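Local coordinates for protein 3-dehydroquinate dehydratase (Clostridium difficile, PDB 4H3D) that catalyses the cis-dehydration of 3-dehydroquinate to 3-dehydroshikimate, the third step of the chorismate pathway, through a covalent imine intermediate, at residues E71-I76 with T111-L116. Sequence-based numbering, arbitrary orientation.
Sequences ELRSYI and TGLVDL
R73, near the end of helix 62-76, carries this contact by reaching into the loop that joins helix 98-110 to strand 116-120. Its guanidinium meets the backbone carbonyl of L113 side-on. R73 NE donates to L113 O at 2.9 Å, with an N-H...O angle of 156°. R73 NH2 donates to the same L113 O at 3.1 Å. The oxygen lies close to the guanidinium plane, but it is not approached symmetrically: NE is tilted modestly from the carbonyl plane, whereas NH2 stands well above it. Bends at chi2 and chi3 bring the arginine chain round to this position, where R73 CG packs on L113 CD2 at 3.9 Å, the two side chains lying alongside with opposite headings.

The salt bridge is made by NH2 as well. R73 NH2 and D115 OD2 are modelled 2.5 Å apart, shorter than usual and doubtful as an exact value; the hydrogen bond is weak, its angle being 129°. The carboxylate plane is turned 78° from the guanidinium plane, so the two groups do not form a coplanar, two-pronged pair. D115 OD1 pairs with K11, while R73 NH1 donates to H77 O and I79 O. Within the loop, T111 OG1 accepts from L113 N at 3.0 Å, closing an ST turn around G112, whose phi is positive.

In this TIM barrel the contact ties helix 62-76 to the loop leading into strand 116-120, beside strand 81-84, whose L81 N also reaches D115 OD2. With all three guanidinium nitrogens engaged, the group's rotation should be restricted, and the neighbouring lysine and arginine would be expected to favour an ionised D115.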
# COMPACT_ATOMS: atom_id res chain seq x y z
N GLU B 71 -18.34 31.11 8.98
CA GLU B 71 -18.99 30.07 9.77
C GLU B 71 -18.15 28.81 9.86
O GLU B 71 -17.96 28.27 10.93
CB GLU B 71 -20.35 29.72 9.19
CG GLU B 71 -21.36 30.82 9.37
CD GLU B 71 -22.79 30.34 9.23
OE1 GLU B 71 -23.04 29.14 9.49
OE2 GLU B 71 -23.66 31.17 8.88
N LEU B 72 -17.64 28.36 8.72
CA LEU B 72 -16.82 27.19 8.66
C LEU B 72 -15.63 27.33 9.63
O LEU B 72 -15.36 26.43 10.43
CB LEU B 72 -16.33 27.00 7.22
CG LEU B 72 -15.47 25.79 6.87
CD1 LEU B 72 -16.15 24.50 7.24
CD2 LEU B 72 -15.17 25.83 5.35
N ARG B 73 -14.97 28.49 9.58
CA ARG B 73 -13.80 28.74 10.42
C ARG B 73 -14.17 28.57 11.88
O ARG B 73 -13.42 27.94 12.66
CB ARG B 73 -13.30 30.17 10.25
CG ARG B 73 -11.85 30.31 9.98
CD ARG B 73 -10.94 29.31 10.69
NE ARG B 73 -9.84 29.04 9.79
CZ ARG B 73 -8.97 28.04 9.88
NH1 ARG B 73 -9.02 27.15 10.88
NH2 ARG B 73 -8.04 27.93 8.97
N SER B 74 -15.33 29.11 12.27
CA SER B 74 -15.79 29.06 13.66
C SER B 74 -16.01 27.63 14.16
O SER B 74 -15.79 27.36 15.33
CB SER B 74 -17.09 29.87 13.85
OG SER B 74 -18.22 29.21 13.30
N TYR B 75 -16.45 26.74 13.27
CA TYR B 75 -16.68 25.33 13.64
C TYR B 75 -15.43 24.45 13.66
O TYR B 75 -15.33 23.54 14.47
CB TYR B 75 -17.72 24.65 12.73
CG TYR B 75 -19.15 24.96 13.05
CD1 TYR B 75 -19.81 24.29 14.09
CD2 TYR B 75 -19.87 25.88 12.31
CE1 TYR B 75 -21.15 24.57 14.39
CE2 TYR B 75 -21.21 26.16 12.59
CZ TYR B 75 -21.84 25.50 13.63
OH TYR B 75 -23.15 25.78 13.92
N ILE B 76 -14.47 24.69 12.76
CA ILE B 76 -13.28 23.82 12.70
C ILE B 76 -12.13 24.32 13.56
O ILE B 76 -11.10 23.64 13.69
CB ILE B 76 -12.80 23.58 11.28
CG1 ILE B 76 -12.13 24.83 10.69
CG2 ILE B 76 -13.95 23.10 10.42
CD1 ILE B 76 -11.47 24.54 9.35
N THR B 111 -8.56 37.31 3.61
CA THR B 111 -9.37 37.22 4.84
C THR B 111 -8.57 36.79 6.05
O THR B 111 -8.93 37.10 7.17
CB THR B 111 -10.53 36.21 4.72
OG1 THR B 111 -10.01 34.89 4.54
CG2 THR B 111 -11.46 36.58 3.57
N GLY B 112 -7.47 36.07 5.83
CA GLY B 112 -6.69 35.53 6.92
C GLY B 112 -7.34 34.26 7.48
O GLY B 112 -6.85 33.68 8.44
N LEU B 113 -8.44 33.81 6.86
CA LEU B 113 -9.17 32.63 7.34
C LEU B 113 -8.71 31.30 6.72
O LEU B 113 -9.09 30.24 7.23
CB LEU B 113 -10.68 32.81 7.10
CG LEU B 113 -11.31 34.03 7.76
CD1 LEU B 113 -12.82 34.06 7.51
CD2 LEU B 113 -11.02 34.06 9.26
N VAL B 114 -7.93 31.34 5.64
CA VAL B 114 -7.42 30.09 5.01
C VAL B 114 -5.92 29.96 5.22
O VAL B 114 -5.18 30.95 5.17
CB VAL B 114 -7.77 29.99 3.49
CG1 VAL B 114 -9.30 30.00 3.29
CG2 VAL B 114 -7.13 31.09 2.68
N ASP B 115 -5.47 28.73 5.43
CA ASP B 115 -4.07 28.44 5.72
C ASP B 115 -3.29 28.08 4.46
O ASP B 115 -2.07 28.32 4.40
CB ASP B 115 -4.01 27.32 6.74
CG ASP B 115 -4.70 27.70 8.01
OD1 ASP B 115 -4.20 28.62 8.69
OD2 ASP B 115 -5.75 27.11 8.32
N LEU B 116 -3.99 27.48 3.50
CA LEU B 116 -3.43 27.12 2.19
C LEU B 116 -4.46 27.35 1.10
O LEU B 116 -5.67 27.32 1.35
CB LEU B 116 -3.05 25.63 2.10
CG LEU B 116 -2.33 24.94 3.25
CD1 LEU B 116 -3.34 24.35 4.24
CD2 LEU B 116 -1.43 23.84 2.73